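PDB 4CPD: alcohol dehydrogenase from Thermus sp., which probably interconverts alcohols and their aldehydes or ketones with NAD as coenzyme, as a zinc-containing member of the medium-chain dehydrogenase/reductase family. Local coordinates for residues P84-C89 with N294-I299; K195-D200 with G213-N218. All coordinates share one frame; numbering follows the deposited sequence.

Contact 1: P84-C89 with N294-I299; sequences PFHIAC and NVHLYI. With ZN (zinc ion), chain F.
Pro84 and Val295 mark the closest passage of the two backbones, their CA atoms 5.8 Å apart; residues 84-89 pass the first turn of helix 295-307, extended through 86-88, and end at Cys89, whose SG shares a zinc ion with Cys92, Cys95 and Cys103. Two histidines carry the contact. The His296 ring is gripped from two directions: Pro84 CG lies over the middle of one face, 3.5 Å from the ring centroid and 11° off its normal, a CH-pi contact, while the edge of the ring turns toward the face of His86. This second pair is an offset edge-to-face stack, the centroids 4.6 Å apart and the planes at 70°. His86 holds CG between its backbone N and carbonyl carbon (chi1 66°), which swings the ring in until CE1 lies 3.5 Å from Val295 CB. Val295 spreads its methyls, CG1 packing on Pro84 CB and CG2 reaching Phe85 CE2 at 3.7 Å. With His86 replaced by an alanine, the edge of His296 would probably be left without its stacking partner and a gap would open beside Val295. Around this buried joint, helix 131-134 packs on Ala88 and His296, helix 153-163 packs on Phe85 and Val295, and strand 86-87 pairs with strand 107-108.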
ATOM      1  N   PRO A  84      18.781   2.438 -16.142  1.00 37.82           N
ATOM      2  CA  PRO A  84      18.404   1.774 -14.897  1.00 38.37           C
ATOM      3  C   PRO A  84      19.344   0.630 -14.521  1.00 39.40           C
ATOM      4  O   PRO A  84      19.859  -0.059 -15.382  1.00 38.54           O
ATOM      5  CB  PRO A  84      17.040   1.190 -15.214  1.00 38.22           C
ATOM      6  CG  PRO A  84      16.500   2.087 -16.260  1.00 41.83           C
ATOM      7  CD  PRO A  84      17.679   2.416 -17.115  1.00 40.75           C
ATOM      8  N   PHE A  85      19.549   0.439 -13.229  1.00 39.32           N
ATOM      9  CA  PHE A  85      20.341  -0.654 -12.742  1.00 39.43           C
ATOM     10  C   PHE A  85      19.726  -2.023 -12.994  1.00 36.51           C
ATOM     11  O   PHE A  85      20.378  -3.028 -12.808  1.00 36.61           O
ATOM     12  CB  PHE A  85      20.608  -0.471 -11.253  1.00 44.23           C
ATOM     13  CG  PHE A  85      19.419  -0.705 -10.363  1.00 48.39           C
ATOM     14  CD1 PHE A  85      19.105  -1.982  -9.903  1.00 48.82           C
ATOM     15  CD2 PHE A  85      18.666   0.365  -9.906  1.00 50.50           C
ATOM     16  CE1 PHE A  85      18.040  -2.188  -9.037  1.00 49.48           C
ATOM     17  CE2 PHE A  85      17.591   0.157  -9.051  1.00 51.19           C
ATOM     18  CZ  PHE A  85      17.284  -1.118  -8.614  1.00 50.26           C
ATOM     19  N   HIS A  86      18.476  -2.068 -13.391  1.00 34.13           N
ATOM     20  CA  HIS A  86      17.846  -3.319 -13.637  1.00 36.05           C
ATOM     21  C   HIS A  86      17.283  -3.294 -15.049  1.00 36.11           C
ATOM     22  O   HIS A  86      16.851  -2.271 -15.513  1.00 36.30           O
ATOM     23  CB  HIS A  86      16.757  -3.574 -12.593  1.00 37.42           C
ATOM     24  CG  HIS A  86      15.612  -2.616 -12.676  1.00 38.99           C
ATOM     25  ND1 HIS A  86      15.644  -1.370 -12.096  1.00 39.74           N
ATOM     26  CD2 HIS A  86      14.397  -2.722 -13.264  1.00 41.01           C
ATOM     27  CE1 HIS A  86      14.496  -0.754 -12.314  1.00 38.39           C
ATOM     28  NE2 HIS A  86      13.728  -1.544 -13.033  1.00 38.17           N
ATOM     29  N   ILE A  87      17.270  -4.442 -15.714  1.00 38.63           N
ATOM     30  CA  ILE A  87      16.915  -4.505 -17.116  1.00 40.38           C
ATOM     31  C   ILE A  87      15.531  -5.053 -17.281  1.00 37.43           C
ATOM     32  O   ILE A  87      15.017  -5.717 -16.397  1.00 40.45           O
ATOM     33  CB  ILE A  87      17.909  -5.361 -17.937  1.00 46.54           C
ATOM     34  CG1 ILE A  87      17.873  -6.833 -17.510  1.00 54.92           C
ATOM     35  CG2 ILE A  87      19.325  -4.862 -17.740  1.00 46.80           C
ATOM     36  CD1 ILE A  87      18.343  -7.786 -18.602  1.00 55.22           C
ATOM     37  N   ALA A  88      14.959  -4.780 -18.444  1.00 34.62           N
ATOM     38  CA  ALA A  88      13.580  -5.059 -18.729  1.00 36.59           C
ATOM     39  C   ALA A  88      13.428  -5.250 -20.213  1.00 38.94           C
ATOM     40  O   ALA A  88      14.166  -4.662 -20.982  1.00 44.70           O
ATOM     41  CB  ALA A  88      12.688  -3.934 -18.251  1.00 37.14           C
ATOM     42  N   CYS A  89      12.461  -6.067 -20.602  1.00 38.11           N
ATOM     43  CA  CYS A  89      12.369  -6.559 -21.950  1.00 38.51           C
ATOM     44  C   CYS A  89      11.413  -5.723 -22.773  1.00 36.52           C
ATOM     45  O   CYS A  89      11.542  -5.663 -23.989  1.00 37.12           O
ATOM     46  CB  CYS A  89      11.904  -8.035 -21.928  1.00 42.29           C
ATOM     47  SG  CYS A  89      10.115  -8.295 -21.673  1.00 47.71           S
ATOM     48  N   ASN A 294      11.315   0.762  -9.537  1.00 37.60           N
ATOM     49  CA  ASN A 294      10.834   0.597 -10.914  1.00 34.44           C
ATOM     50  C   ASN A 294      11.330   1.818 -11.675  1.00 36.04           C
ATOM     51  O   ASN A 294      10.579   2.675 -12.163  1.00 36.78           O
ATOM     52  CB  ASN A 294       9.318   0.485 -10.935  1.00 33.42           C
ATOM     53  CG  ASN A 294       8.761   0.335 -12.326  1.00 34.93           C
ATOM     54  OD1 ASN A 294       9.451  -0.085 -13.245  1.00 37.23           O
ATOM     55  ND2 ASN A 294       7.505   0.677 -12.494  1.00 36.25           N
ATOM     56  N   VAL A 295      12.645   1.880 -11.755  1.00 37.49           N
ATOM     57  CA  VAL A 295      13.352   3.045 -12.258  1.00 39.76           C
ATOM     58  C   VAL A 295      12.843   3.569 -13.586  1.00 37.50           C
ATOM     59  O   VAL A 295      12.727   4.783 -13.765  1.00 44.58           O
ATOM     60  CB  VAL A 295      14.848   2.753 -12.384  1.00 41.80           C
ATOM     61  CG1 VAL A 295      15.569   3.947 -12.986  1.00 45.42           C
ATOM     62  CG2 VAL A 295      15.445   2.409 -11.017  1.00 39.32           C
ATOM     63  N   HIS A 296      12.537   2.671 -14.501  1.00 32.88           N
ATOM     64  CA  HIS A 296      12.107   3.070 -15.846  1.00 33.16           C
ATOM     65  C   HIS A 296      10.896   3.985 -15.816  1.00 34.26           C
ATOM     66  O   HIS A 296      10.751   4.839 -16.666  1.00 30.16           O
ATOM     67  CB  HIS A 296      11.747   1.862 -16.691  1.00 33.15           C
ATOM     68  CG  HIS A 296      12.843   0.852 -16.801  1.00 36.33           C
ATOM     69  ND1 HIS A 296      13.272   0.106 -15.725  1.00 38.33           N
ATOM     70  CD2 HIS A 296      13.595   0.461 -17.859  1.00 37.38           C
ATOM     71  CE1 HIS A 296      14.232  -0.707 -16.113  1.00 38.70           C
ATOM     72  NE2 HIS A 296      14.455  -0.504 -17.398  1.00 37.83           N
ATOM     73  N   LEU A 297      10.011   3.774 -14.839  1.00 35.99           N
ATOM     74  CA  LEU A 297       8.801   4.537 -14.762  1.00 37.07           C
ATOM     75  C   LEU A 297       9.111   6.018 -14.489  1.00 37.87           C
ATOM     76  O   LEU A 297       8.388   6.861 -14.952  1.00 37.93           O
ATOM     77  CB  LEU A 297       7.884   3.965 -13.670  1.00 37.47           C
ATOM     78  CG  LEU A 297       6.425   4.485 -13.719  1.00 37.81           C
ATOM     79  CD1 LEU A 297       5.759   4.073 -15.003  1.00 36.09           C
ATOM     80  CD2 LEU A 297       5.614   3.981 -12.529  1.00 38.32           C
ATOM     81  N   TYR A 298      10.191   6.296 -13.750  1.00 37.82           N
ATOM     82  CA  TYR A 298      10.502   7.620 -13.244  1.00 37.22           C
ATOM     83  C   TYR A 298      11.680   8.302 -13.912  1.00 37.18           C
ATOM     84  O   TYR A 298      11.841   9.498 -13.801  1.00 42.23           O
ATOM     85  CB  TYR A 298      10.799   7.504 -11.753  1.00 39.29           C
ATOM     86  CG  TYR A 298       9.662   6.842 -11.005  1.00 40.03           C
ATOM     87  CD1 TYR A 298       8.419   7.461 -10.928  1.00 40.27           C
ATOM     88  CD2 TYR A 298       9.822   5.605 -10.389  1.00 40.48           C
ATOM     89  CE1 TYR A 298       7.372   6.867 -10.261  1.00 39.74           C
ATOM     90  CE2 TYR A 298       8.777   5.000  -9.728  1.00 40.26           C
ATOM     91  CZ  TYR A 298       7.563   5.637  -9.674  1.00 40.64           C
ATOM     92  OH  TYR A 298       6.521   5.070  -9.019  1.00 43.23           O
ATOM     93  N   ILE A 299      12.517   7.552 -14.597  1.00 36.84           N
ATOM     94  CA  ILE A 299      13.806   8.079 -15.041  1.00 35.53           C
ATOM     95  C   ILE A 299      13.697   9.323 -15.922  1.00 34.03           C
ATOM     96  O   ILE A 299      14.517  10.195 -15.818  1.00 31.15           O
ATOM     97  CB  ILE A 299      14.630   6.992 -15.755  1.00 35.95           C
ATOM     98  CG1 ILE A 299      16.076   7.430 -15.896  1.00 36.27           C
ATOM     99  CG2 ILE A 299      14.046   6.678 -17.129  1.00 37.94           C
ATOM    100  CD1 ILE A 299      16.985   6.296 -16.292  1.00 36.75           C
TER
HETATM  101 ZN    ZN F1300       9.672  -7.689 -19.490  1.00 38.66          ZN

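Contact 2: K195-D200 with G213-N218; sequences KILAID and GAIPIN. With NAD (nicotinamide-adenine-dinucleotide), chain G.
Ala198 and Ala214 meet methyl to methyl, CB to CB at 4.0 Å, on the side of the sheet where Ile185 of helix 179-190 packs against both. On the other side, Leu197 and Ile215 lie side by side and point the same way, Leu197 CD2 resting 4.0 Å from Ile215 CB and also touching CD1 of Ile217. Ile199 and Ile217 repeat the pairing. Ile217 keeps CG1 anti to its carbonyl carbon (chi1 -62°), which carries CD1 back to Leu197; helix 224-231 covers Ile215 and Ile217. Between these two layers of side chains run the parallel strands 195-200 and 215-218. Ile215 N donates to Ile196 O and Ala198 N to Ile215 O, both at 3.0 Å. Farther along, Ile217 N gives a weak bond to Ala198 O, and Asp200 N reaches Ile217 O at 3.3 Å. Gly213, in a Schellman motif, ends helix 203-212, the crossover of this Rossmann beta-alpha-beta unit. At one margin the Lys195 methylenes pass over Ile215 CD1, CD coming to 4.0 Å, and NZ forms a salt bridge with Glu231. At the other, Asp200 clasps the adenosine ribose of NAD: O2B donates to OD1 at 3.1 Å and O3B to OD2 at 3.0 Å, with Ala177 N also bound to OD2. A carboxylate filling the place beside the 2'-hydroxyl would probably repel the phosphate that NADP carries there, consistent with NADH dependence.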
ATOM      1  N   LYS A 195       7.713  19.705   6.015  1.00 47.29           N
ATOM      2  CA  LYS A 195       8.682  19.388   7.024  1.00 47.22           C
ATOM      3  C   LYS A 195       9.198  17.948   6.789  1.00 52.04           C
ATOM      4  O   LYS A 195       8.431  17.041   6.467  1.00 57.41           O
ATOM      5  CB  LYS A 195       8.047  19.497   8.397  1.00 48.73           C
ATOM      6  CG  LYS A 195       9.009  19.117   9.519  1.00 55.38           C
ATOM      7  CD  LYS A 195       8.375  19.201  10.894  1.00 60.11           C
ATOM      8  CE  LYS A 195       8.231  20.643  11.357  1.00 61.59           C
ATOM      9  NZ  LYS A 195       7.953  20.691  12.821  1.00 58.77           N
ATOM     10  N   ILE A 196      10.498  17.756   6.965  1.00 50.19           N
ATOM     11  CA  ILE A 196      11.163  16.512   6.676  1.00 47.75           C
ATOM     12  C   ILE A 196      11.996  16.144   7.861  1.00 48.51           C
ATOM     13  O   ILE A 196      12.718  16.982   8.367  1.00 57.65           O
ATOM     14  CB  ILE A 196      12.123  16.639   5.469  1.00 47.13           C
ATOM     15  CG1 ILE A 196      11.392  17.183   4.238  1.00 41.72           C
ATOM     16  CG2 ILE A 196      12.783  15.289   5.166  1.00 48.09           C
ATOM     17  CD1 ILE A 196      12.324  17.530   3.097  1.00 43.35           C
ATOM     18  N   LEU A 197      11.930  14.886   8.276  1.00 52.58           N
ATOM     19  CA  LEU A 197      12.677  14.395   9.438  1.00 53.09           C
ATOM     20  C   LEU A 197      13.591  13.252   9.040  1.00 50.54           C
ATOM     21  O   LEU A 197      13.163  12.315   8.369  1.00 51.64           O
ATOM     22  CB  LEU A 197      11.703  13.896  10.493  1.00 58.15           C
ATOM     23  CG  LEU A 197      10.668  14.956  10.838  1.00 64.95           C
ATOM     24  CD1 LEU A 197       9.272  14.376  10.901  1.00 69.71           C
ATOM     25  CD2 LEU A 197      11.034  15.629  12.139  1.00 70.74           C
ATOM     26  N   ALA A 198      14.840  13.312   9.470  1.00 51.50           N
ATOM     27  CA  ALA A 198      15.808  12.303   9.093  1.00 55.59           C
ATOM     28  C   ALA A 198      16.230  11.579  10.330  1.00 57.88           C
ATOM     29  O   ALA A 198      16.650  12.193  11.286  1.00 67.99           O
ATOM     30  CB  ALA A 198      17.008  12.922   8.388  1.00 55.91           C
ATOM     31  N   ILE A 199      16.089  10.265  10.303  1.00 62.21           N
ATOM     32  CA  ILE A 199      16.451   9.419  11.404  1.00 61.51           C
ATOM     33  C   ILE A 199      17.614   8.570  10.938  1.00 68.24           C
ATOM     34  O   ILE A 199      17.518   7.892   9.910  1.00 73.38           O
ATOM     35  CB  ILE A 199      15.282   8.510  11.815  1.00 60.35           C
ATOM     36  CG1 ILE A 199      14.147   9.333  12.427  1.00 61.44           C
ATOM     37  CG2 ILE A 199      15.732   7.461  12.826  1.00 62.32           C
ATOM     38  CD1 ILE A 199      13.129   9.829  11.435  1.00 65.39           C
ATOM     39  N   ASP A 200      18.712   8.630  11.686  1.00 75.10           N
ATOM     40  CA  ASP A 200      19.878   7.772  11.478  1.00 73.46           C
ATOM     41  C   ASP A 200      20.631   7.676  12.810  1.00 77.31           C
ATOM     42  O   ASP A 200      20.119   8.111  13.853  1.00 74.91           O
ATOM     43  CB  ASP A 200      20.766   8.335  10.379  1.00 68.47           C
ATOM     44  CG  ASP A 200      21.605   7.279   9.721  1.00 74.08           C
ATOM     45  OD1 ASP A 200      22.349   6.576  10.430  1.00 77.84           O
ATOM     46  OD2 ASP A 200      21.526   7.142   8.488  1.00 89.10           O
ATOM     47  N   GLY A 213      17.957  20.129   4.495  1.00 50.29           N
ATOM     48  CA  GLY A 213      16.781  20.818   4.988  1.00 47.79           C
ATOM     49  C   GLY A 213      15.973  20.004   5.972  1.00 49.05           C
ATOM     50  O   GLY A 213      14.880  20.396   6.299  1.00 51.51           O
ATOM     51  N   ALA A 214      16.496  18.876   6.448  1.00 51.21           N
ATOM     52  CA  ALA A 214      15.749  18.034   7.366  1.00 51.96           C
ATOM     53  C   ALA A 214      16.087  18.345   8.804  1.00 57.32           C
ATOM     54  O   ALA A 214      17.181  18.826   9.113  1.00 63.92           O
ATOM     55  CB  ALA A 214      16.027  16.568   7.078  1.00 51.89           C
ATOM     56  N   ILE A 215      15.140  18.041   9.683  1.00 62.11           N
ATOM     57  CA  ILE A 215      15.380  17.977  11.124  1.00 59.32           C
ATOM     58  C   ILE A 215      15.997  16.614  11.476  1.00 60.47           C
ATOM     59  O   ILE A 215      15.321  15.588  11.390  1.00 57.49           O
ATOM     60  CB  ILE A 215      14.070  18.146  11.882  1.00 55.09           C
ATOM     61  CG1 ILE A 215      13.517  19.544  11.640  1.00 55.66           C
ATOM     62  CG2 ILE A 215      14.270  17.892  13.362  1.00 57.01           C
ATOM     63  CD1 ILE A 215      12.104  19.768  12.155  1.00 57.06           C
ATOM     64  N   PRO A 216      17.280  16.599  11.881  1.00 62.21           N
ATOM     65  CA  PRO A 216      17.976  15.351  12.150  1.00 61.86           C
ATOM     66  C   PRO A 216      17.575  14.820  13.495  1.00 66.87           C
ATOM     67  O   PRO A 216      17.261  15.606  14.392  1.00 70.06           O
ATOM     68  CB  PRO A 216      19.435  15.770  12.171  1.00 60.86           C
ATOM     69  CG  PRO A 216      19.383  17.148  12.733  1.00 60.23           C
ATOM     70  CD  PRO A 216      18.111  17.761  12.233  1.00 61.46           C
ATOM     71  N   ILE A 217      17.579  13.496  13.612  1.00 72.95           N
ATOM     72  CA  ILE A 217      17.164  12.785  14.822  1.00 75.96           C
ATOM     73  C   ILE A 217      18.063  11.562  14.991  1.00 86.71           C
ATOM     74  O   ILE A 217      18.040  10.646  14.156  1.00 89.20           O
ATOM     75  CB  ILE A 217      15.702  12.304  14.724  1.00 68.13           C
ATOM     76  CG1 ILE A 217      14.748  13.502  14.582  1.00 72.10           C
ATOM     77  CG2 ILE A 217      15.337  11.462  15.935  1.00 66.39           C
ATOM     78  CD1 ILE A 217      13.278  13.136  14.421  1.00 70.81           C
ATOM     79  N   ASN A 218      18.859  11.545  16.058  1.00 87.72           N
ATOM     80  CA  ASN A 218      19.733  10.402  16.322  1.00 93.65           C
ATOM     81  C   ASN A 218      18.995   9.315  17.113  1.00 98.46           C
ATOM     82  O   ASN A 218      18.615   9.529  18.269  1.00101.46           O
ATOM     83  CB  ASN A 218      21.000  10.845  17.061  1.00 96.21           C
ATOM     84  CG  ASN A 218      22.145   9.858  16.893  1.00 91.49           C
ATOM     85  OD1 ASN A 218      21.958   8.653  17.060  1.00 96.28           O
ATOM     86  ND2 ASN A 218      23.333  10.361  16.549  1.00 88.37           N
TER
HETATM   87  PA  NAD G1407      24.011   2.475   3.135  1.00 77.42           P
HETATM   88  O1A NAD G1407      25.229   3.221   2.587  1.00 63.81           O
HETATM   89  O2A NAD G1407      24.216   1.170   3.899  1.00 70.53           O
HETATM   90  O5B NAD G1407      23.046   3.415   4.033  1.00 72.90           O
HETATM   91  C5B NAD G1407      22.340   2.885   5.154  1.00 77.42           C
HETATM   92  C4B NAD G1407      22.159   3.968   6.214  1.00 84.55           C
HETATM   93  O4B NAD G1407      21.194   3.543   7.185  1.00 78.98           O
HETATM   94  C3B NAD G1407      23.473   4.248   6.952  1.00 82.18           C
HETATM   95  O3B NAD G1407      23.721   5.650   7.146  1.00 69.96           O
HETATM   96  C2B NAD G1407      23.274   3.599   8.292  1.00 84.70           C
HETATM   97  O2B NAD G1407      24.021   4.255   9.320  1.00 82.42           O
HETATM   98  C1B NAD G1407      21.776   3.747   8.470  1.00 82.81           C
HETATM   99  N9A NAD G1407      21.286   2.760   9.433  1.00 90.34           N
HETATM  100  C8A NAD G1407      21.656   1.464   9.475  1.00 87.86           C
HETATM  101  N7A NAD G1407      21.014   0.855  10.500  1.00 93.35           N
HETATM  102  C5A NAD G1407      20.225   1.768  11.112  1.00 88.69           C
HETATM  103  C6A NAD G1407      19.279   1.780  12.245  1.00 87.16           C
HETATM  104  N6A NAD G1407      19.070   0.639  12.922  1.00 85.40           N
HETATM  105  N1A NAD G1407      18.647   2.936  12.580  1.00 91.56           N
HETATM  106  C2A NAD G1407      18.862   4.075  11.893  1.00 88.34           C
HETATM  107  N3A NAD G1407      19.716   4.133  10.844  1.00 91.40           N
HETATM  108  C4A NAD G1407      20.410   3.036  10.411  1.00 91.79           C
HETATM  109  O3  NAD G1407      23.011   2.103   1.914  1.00 82.45           O
HETATM  110  PN  NAD G1407      22.384   3.070   0.773  1.00 79.80           P
HETATM  111  O1N NAD G1407      23.416   3.073  -0.337  1.00 64.02           O
HETATM  112  O2N NAD G1407      21.783   4.343   1.378  1.00 70.72           O
HETATM  113  O5D NAD G1407      21.100   2.194   0.331  1.00 78.51           O
HETATM  114  C5D NAD G1407      19.931   2.274   1.171  1.00 77.24           C
HETATM  115  C4D NAD G1407      19.111   0.991   1.278  1.00 75.50           C
HETATM  116  O4D NAD G1407      18.216   0.939   0.158  1.00 75.71           O
HETATM  117  C3D NAD G1407      19.936  -0.296   1.243  1.00 75.75           C
HETATM  118  O3D NAD G1407      19.276  -1.281   2.056  1.00 63.16           O
HETATM  119  C2D NAD G1407      19.954  -0.667  -0.242  1.00 78.14           C
HETATM  120  O2D NAD G1407      20.234  -2.057  -0.545  1.00 65.75           O
HETATM  121  C1D NAD G1407      18.543  -0.223  -0.635  1.00 76.14           C
HETATM  122  N1N NAD G1407      18.364   0.030  -2.074  1.00 74.51           N
HETATM  123  C2N NAD G1407      17.207  -0.418  -2.571  1.00 68.30           C
HETATM  124  C3N NAD G1407      16.874  -0.265  -3.908  1.00 60.95           C
HETATM  125  C7N NAD G1407      15.533  -0.802  -4.322  1.00 54.73           C
HETATM  126  O7N NAD G1407      15.322  -1.172  -5.466  1.00 50.96           O
HETATM  127  N7N NAD G1407      14.567  -0.835  -3.384  1.00 51.77           N
HETATM  128  C4N NAD G1407      17.776   0.388  -4.766  1.00 63.70           C
HETATM  129  C5N NAD G1407      18.986   0.854  -4.238  1.00 67.31           C
HETATM  130  C6N NAD G1407      19.264   0.662  -2.874  1.00 74.09           C

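In the fold
The two contacts lie on opposite sides of the chain's centre, their own centres 29 Å apart and their nearest atoms about 18 Å, and NAD reaches toward both. Contact 2 receives the adenosine end, through Asp200; contact 1 stands by the nicotinamide, the side chain of Phe85 coming within about 4 Å of the coenzyme. Phe85 is also about 5 Å from the zinc ion bound by Cys38, His59 and Asp152, probably the catalytic one, a separate site from the four-cysteine zinc that Cys89 helps to bind. In sequence, contact 2 falls between the two segments of contact 1, which ties helix 295-307, following the last strand of the Rossmann sheet, to the chain entering the four-cysteine site.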